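PKS (PDB 4OQJ) probably catalyses decarboxylative chain elongation as a ketosynthase of an AT-less type I polyketide synthase that makes the antibiotic oxazolomycin. Local coordinates at residues 494-507 with 680-694. Sequence-based numbering, arbitrary orientation.
Sequences LDLSAVAQTLALGR and WTVFHQGEPVRRVPL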
loop_
_atom_site.group_PDB
_atom_site.type_symbol
_atom_site.label_atom_id
_atom_site.label_comp_id
_atom_site.label_asym_id
_atom_site.label_seq_id
_atom_site.Cartn_x
_atom_site.Cartn_y
_atom_site.Cartn_z
ATOM N N LEU A 494 -14.946 18.427 -31.401
ATOM C CA LEU A 494 -14.693 16.992 -31.271
ATOM C C LEU A 494 -14.509 16.379 -32.648
ATOM O O LEU A 494 -15.237 16.706 -33.582
ATOM C CB LEU A 494 -15.838 16.283 -30.540
ATOM C CG LEU A 494 -15.864 16.330 -29.011
ATOM C CD1 LEU A 494 -17.180 15.769 -28.480
ATOM C CD2 LEU A 494 -14.690 15.558 -28.427
ATOM N N ASP A 495 -13.520 15.505 -32.774
ATOM C CA ASP A 495 -13.320 14.750 -34.003
ATOM C C ASP A 495 -14.238 13.521 -34.005
ATOM O O ASP A 495 -14.171 12.698 -33.097
ATOM C CB ASP A 495 -11.853 14.336 -34.127
ATOM C CG ASP A 495 -11.504 13.807 -35.500
ATOM O OD1 ASP A 495 -12.425 13.467 -36.276
ATOM O OD2 ASP A 495 -10.295 13.729 -35.802
ATOM N N LEU A 496 -15.089 13.387 -35.021
ATOM C CA LEU A 496 -16.017 12.254 -35.090
ATOM C C LEU A 496 -15.288 10.911 -34.969
ATOM O O LEU A 496 -15.799 9.957 -34.377
ATOM C CB LEU A 496 -16.806 12.288 -36.398
ATOM C CG LEU A 496 -17.881 11.215 -36.518
ATOM C CD1 LEU A 496 -18.970 11.440 -35.481
ATOM C CD2 LEU A 496 -18.457 11.177 -37.933
ATOM N N SER A 497 -14.088 10.858 -35.543
ATOM C CA SER A 497 -13.232 9.681 -35.481
ATOM C C SER A 497 -12.971 9.266 -34.043
ATOM O O SER A 497 -13.153 8.104 -33.662
ATOM C CB SER A 497 -11.909 9.969 -36.174
ATOM O OG SER A 497 -12.064 9.918 -37.573
ATOM N N ALA A 498 -12.529 10.234 -33.255
ATOM C CA ALA A 498 -12.173 9.984 -31.863
ATOM C C ALA A 498 -13.398 9.549 -31.073
ATOM O O ALA A 498 -13.310 8.671 -30.205
ATOM C CB ALA A 498 -11.555 11.235 -31.248
ATOM N N VAL A 499 -14.542 10.159 -31.375
ATOM C CA VAL A 499 -15.787 9.799 -30.714
ATOM C C VAL A 499 -16.126 8.339 -31.028
ATOM O O VAL A 499 -16.459 7.563 -30.123
ATOM C CB VAL A 499 -16.936 10.719 -31.141
ATOM C CG1 VAL A 499 -18.268 10.205 -30.633
ATOM C CG2 VAL A 499 -16.705 12.132 -30.621
ATOM N N ALA A 500 -16.011 7.963 -32.302
ATOM C CA ALA A 500 -16.337 6.605 -32.735
ATOM C C ALA A 500 -15.401 5.601 -32.102
ATOM O O ALA A 500 -15.843 4.562 -31.631
ATOM C CB ALA A 500 -16.275 6.484 -34.257
ATOM N N GLN A 501 -14.108 5.912 -32.103
ATOM C CA GLN A 501 -13.100 5.010 -31.554
ATOM C C GLN A 501 -13.287 4.816 -30.057
ATOM O O GLN A 501 -13.252 3.690 -29.547
ATOM C CB GLN A 501 -11.696 5.548 -31.824
ATOM C CG GLN A 501 -11.274 5.505 -33.303
ATOM C CD GLN A 501 -10.044 6.366 -33.590
ATOM O OE1 GLN A 501 -9.716 7.283 -32.830
ATOM N NE2 GLN A 501 -9.353 6.065 -34.683
ATOM N N THR A 502 -13.482 5.920 -29.351
ATOM C CA THR A 502 -13.629 5.867 -27.901
ATOM C C THR A 502 -14.843 5.014 -27.539
ATOM O O THR A 502 -14.786 4.181 -26.647
ATOM C CB THR A 502 -13.774 7.259 -27.315
ATOM O OG1 THR A 502 -12.612 8.023 -27.651
ATOM C CG2 THR A 502 -13.940 7.205 -25.789
ATOM N N LEU A 503 -15.935 5.215 -28.262
ATOM C CA LEU A 503 -17.166 4.491 -27.983
ATOM C C LEU A 503 -17.028 2.991 -28.259
ATOM O O LEU A 503 -17.600 2.177 -27.538
ATOM C CB LEU A 503 -18.302 5.070 -28.809
ATOM C CG LEU A 503 -18.861 6.439 -28.398
ATOM C CD1 LEU A 503 -19.831 6.928 -29.464
ATOM C CD2 LEU A 503 -19.557 6.379 -27.045
ATOM N N ALA A 504 -16.290 2.640 -29.315
ATOM C CA ALA A 504 -16.136 1.259 -29.747
ATOM C C ALA A 504 -15.151 0.491 -28.882
ATOM O O ALA A 504 -15.348 -0.691 -28.612
ATOM C CB ALA A 504 -15.676 1.210 -31.222
ATOM N N LEU A 505 -14.082 1.170 -28.466
ATOM C CA LEU A 505 -12.968 0.528 -27.772
ATOM C C LEU A 505 -12.993 0.754 -26.271
ATOM O O LEU A 505 -12.397 -0.010 -25.516
ATOM C CB LEU A 505 -11.641 1.045 -28.321
ATOM C CG LEU A 505 -11.352 0.754 -29.798
ATOM C CD1 LEU A 505 -10.219 1.647 -30.256
ATOM C CD2 LEU A 505 -11.007 -0.717 -30.021
ATOM N N GLY A 506 -13.708 1.780 -25.836
ATOM C CA GLY A 506 -13.557 2.294 -24.482
ATOM C C GLY A 506 -14.806 2.228 -23.637
ATOM O O GLY A 506 -14.890 2.896 -22.606
ATOM N N ARG A 507 -15.762 1.400 -24.056
ATOM C CA ARG A 507 -17.034 1.259 -23.347
ATOM C C ARG A 507 -17.361 -0.218 -23.173
ATOM O O ARG A 507 -17.120 -1.015 -24.074
ATOM C CB ARG A 507 -18.150 1.973 -24.113
ATOM C CG ARG A 507 -18.034 3.489 -24.102
ATOM C CD ARG A 507 -18.382 4.025 -22.723
ATOM N NE ARG A 507 -18.304 5.481 -22.597
ATOM C CZ ARG A 507 -17.172 6.165 -22.465
ATOM N NH1 ARG A 507 -15.999 5.536 -22.494
ATOM N NH2 ARG A 507 -17.211 7.482 -22.312
ATOM N N TRP A 680 -13.366 -4.752 -32.400
ATOM C CA TRP A 680 -13.183 -3.336 -32.685
ATOM C C TRP A 680 -11.711 -2.946 -32.733
ATOM O O TRP A 680 -11.358 -1.958 -33.368
ATOM C CB TRP A 680 -13.924 -2.503 -31.654
ATOM C CG TRP A 680 -15.384 -2.639 -31.793
ATOM C CD1 TRP A 680 -16.226 -3.261 -30.930
ATOM C CD2 TRP A 680 -16.194 -2.152 -32.876
ATOM N NE1 TRP A 680 -17.516 -3.182 -31.396
ATOM C CE2 TRP A 680 -17.524 -2.510 -32.593
ATOM C CE3 TRP A 680 -15.922 -1.449 -34.058
ATOM C CZ2 TRP A 680 -18.586 -2.199 -33.450
ATOM C CZ3 TRP A 680 -16.979 -1.131 -34.907
ATOM C CH2 TRP A 680 -18.291 -1.511 -34.599
ATOM N N THR A 681 -10.851 -3.728 -32.086
ATOM C CA THR A 681 -9.417 -3.478 -32.165
ATOM C C THR A 681 -8.928 -3.719 -33.577
ATOM O O THR A 681 -8.203 -2.892 -34.148
ATOM C CB THR A 681 -8.621 -4.349 -31.177
ATOM O OG1 THR A 681 -8.979 -3.974 -29.850
ATOM C CG2 THR A 681 -7.122 -4.140 -31.352
ATOM N N VAL A 682 -9.341 -4.836 -34.165
ATOM C CA VAL A 682 -8.975 -5.108 -35.551
ATOM C C VAL A 682 -9.631 -4.085 -36.478
ATOM O O VAL A 682 -9.025 -3.610 -37.440
ATOM C CB VAL A 682 -9.382 -6.532 -35.986
ATOM C CG1 VAL A 682 -9.024 -6.762 -37.454
ATOM C CG2 VAL A 682 -8.692 -7.568 -35.113
ATOM N N PHE A 683 -10.882 -3.748 -36.194
ATOM C CA PHE A 683 -11.602 -2.801 -37.031
ATOM C C PHE A 683 -10.882 -1.452 -37.155
ATOM O O PHE A 683 -10.875 -0.848 -38.230
ATOM C CB PHE A 683 -13.001 -2.579 -36.472
ATOM C CG PHE A 683 -13.863 -1.729 -37.341
ATOM C CD1 PHE A 683 -14.384 -2.236 -38.524
ATOM C CD2 PHE A 683 -14.156 -0.429 -36.982
ATOM C CE1 PHE A 683 -15.185 -1.458 -39.331
ATOM C CE2 PHE A 683 -14.965 0.362 -37.792
ATOM C CZ PHE A 683 -15.478 -0.159 -38.962
ATOM N N HIS A 684 -10.292 -0.984 -36.052
ATOM C CA HIS A 684 -9.624 0.329 -36.011
ATOM C C HIS A 684 -8.100 0.264 -36.212
ATOM O O HIS A 684 -7.425 1.291 -36.145
ATOM C CB HIS A 684 -9.944 1.025 -34.682
ATOM C CG HIS A 684 -11.353 1.522 -34.593
ATOM N ND1 HIS A 684 -11.804 2.613 -35.312
ATOM C CD2 HIS A 684 -12.424 1.064 -33.904
ATOM C CE1 HIS A 684 -13.084 2.809 -35.054
ATOM N NE2 HIS A 684 -13.486 1.878 -34.205
ATOM N N GLN A 685 -7.575 -0.935 -36.466
ATOM C CA GLN A 685 -6.143 -1.167 -36.741
ATOM C C GLN A 685 -5.429 -0.112 -37.585
ATOM O O GLN A 685 -4.439 0.482 -37.156
ATOM C CB GLN A 685 -5.971 -2.494 -37.478
ATOM C CG GLN A 685 -5.415 -3.616 -36.669
ATOM C CD GLN A 685 -5.456 -4.931 -37.434
ATOM O OE1 GLN A 685 -5.689 -4.954 -38.648
ATOM N NE2 GLN A 685 -5.234 -6.031 -36.727
ATOM N N GLY A 686 -5.923 0.089 -38.803
ATOM C CA GLY A 686 -5.201 0.855 -39.802
ATOM C C GLY A 686 -5.090 2.350 -39.560
ATOM O O GLY A 686 -4.612 3.084 -40.434
ATOM N N GLU A 687 -5.524 2.806 -38.386
ATOM C CA GLU A 687 -5.548 4.230 -38.090
ATOM C C GLU A 687 -5.063 4.513 -36.673
ATOM O O GLU A 687 -5.122 3.644 -35.807
ATOM C CB GLU A 687 -6.960 4.798 -38.292
ATOM C CG GLU A 687 -8.080 3.998 -37.628
ATOM C CD GLU A 687 -9.460 4.560 -37.943
ATOM O OE1 GLU A 687 -9.538 5.618 -38.608
ATOM O OE2 GLU A 687 -10.465 3.943 -37.532
ATOM N N PRO A 688 -4.539 5.726 -36.446
ATOM C CA PRO A 688 -4.213 6.131 -35.079
ATOM C C PRO A 688 -5.482 6.369 -34.268
ATOM O O PRO A 688 -6.386 7.069 -34.717
ATOM C CB PRO A 688 -3.426 7.428 -35.274
ATOM C CG PRO A 688 -3.924 7.975 -36.561
ATOM C CD PRO A 688 -4.211 6.779 -37.422
ATOM N N VAL A 689 -5.542 5.763 -33.091
ATOM C CA VAL A 689 -6.679 5.914 -32.197
ATOM C C VAL A 689 -6.441 7.101 -31.259
ATOM O O VAL A 689 -5.335 7.281 -30.759
ATOM C CB VAL A 689 -6.897 4.625 -31.381
ATOM C CG1 VAL A 689 -7.955 4.825 -30.315
ATOM C CG2 VAL A 689 -7.261 3.472 -32.312
ATOM N N ARG A 690 -7.471 7.913 -31.046
ATOM C CA ARG A 690 -7.418 8.982 -30.057
ATOM C C ARG A 690 -8.586 8.840 -29.089
ATOM O O ARG A 690 -9.738 8.998 -29.476
ATOM C CB ARG A 690 -7.466 10.351 -30.732
ATOM C CG ARG A 690 -6.289 10.642 -31.628
ATOM C CD ARG A 690 -5.074 11.078 -30.834
ATOM N NE ARG A 690 -3.985 11.472 -31.722
ATOM C CZ ARG A 690 -3.149 10.620 -32.309
ATOM N NH1 ARG A 690 -2.196 11.078 -33.107
ATOM N NH2 ARG A 690 -3.261 9.310 -32.104
ATOM N N ARG A 691 -8.289 8.512 -27.838
ATOM C CA ARG A 691 -9.323 8.398 -26.816
ATOM C C ARG A 691 -9.653 9.764 -26.221
ATOM O O ARG A 691 -8.748 10.521 -25.866
ATOM C CB ARG A 691 -8.868 7.443 -25.710
ATOM C CG ARG A 691 -8.924 6.013 -26.139
ATOM C CD ARG A 691 -8.238 5.128 -25.154
ATOM N NE ARG A 691 -8.471 3.723 -25.451
ATOM C CZ ARG A 691 -7.818 3.035 -26.380
ATOM N NH1 ARG A 691 -6.893 3.619 -27.133
ATOM N NH2 ARG A 691 -8.105 1.758 -26.559
ATOM N N VAL A 692 -10.941 10.078 -26.097
ATOM C CA VAL A 692 -11.350 11.399 -25.594
ATOM C C VAL A 692 -12.459 11.262 -24.558
ATOM O O VAL A 692 -13.242 10.302 -24.612
ATOM C CB VAL A 692 -11.832 12.320 -26.736
ATOM C CG1 VAL A 692 -10.715 12.548 -27.748
ATOM C CG2 VAL A 692 -13.057 11.723 -27.450
ATOM N N PRO A 693 -12.549 12.226 -23.627
ATOM C CA PRO A 693 -13.626 12.201 -22.630
ATOM C C PRO A 693 -15.020 12.301 -23.239
ATOM O O PRO A 693 -15.298 13.246 -23.968
ATOM C CB PRO A 693 -13.331 13.433 -21.759
ATOM C CG PRO A 693 -11.905 13.728 -21.975
ATOM C CD PRO A 693 -11.620 13.345 -23.394
ATOM N N LEU A 694 -15.878 11.328 -22.942
ATOM C CA LEU A 694 -17.278 11.367 -23.349
ATOM C C LEU A 694 -18.109 11.069 -22.109
ATOM O O LEU A 694 -17.546 10.673 -21.093
ATOM C CB LEU A 694 -17.560 10.352 -24.447
ATOM C CG LEU A 694 -16.792 10.552 -25.752
ATOM C CD1 LEU A 694 -16.946 9.342 -26.634
ATOM C CD2 LEU A 694 -17.293 11.785 -26.474
HETATM O O HOH W 1 -9.902 0.101 -24.607
HETATM O O HOH W 2 -14.619 8.837 -22.709
#
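Gln501 uses both ends of its amide to hold the extended chain that crosses helix 496-505. Its OE1 takes the N-H of Arg690 at 2.9 Å, nearly straight at 168°, and its NE2 donates to Pro688 O at 3.1 Å; both donors lie above the carbonyl planes. The next residue, Thr502, accepts from Val692 N through OG1 at 3.1 Å and donates in turn to Ala498 O. With chi1 at -59°, OG1 lies beside its own backbone N, within reach of that carbonyl. Water joins Leu505 O to Arg691 NH2, while Arg691 NE donates to Gly122 O.

His684 packs one face against Gln501 CA, while Phe683 covers the opposite face. Its rotation is fixed by ND1, which donates to the anti side of Glu687 OE2; OE1 of that carboxylate salt-bridges Arg465.

Apolar contacts spread along the helix. Ala504 CB sits over the five-membered ring of Trp680, 4.1 Å from its centroid, a CH-pi contact. Leu505 CD1 meets Val689 CG1 tip to tip, and Leu694 CD1 lies 3.8 Å from Thr502 CG2.

Segment 494-507 lies in the ketosynthase C-terminal extension; the packing of 680-694 back onto it is consistent with the returning linker of type I polyketide synthases. Helix 680-684 runs roughly antiparallel to helix 496-505 (156°), which the following chain crosses; Leu494, Val499 and Leu503 rest on helix 474-490, Ala500 and Trp680 on strand 465-471.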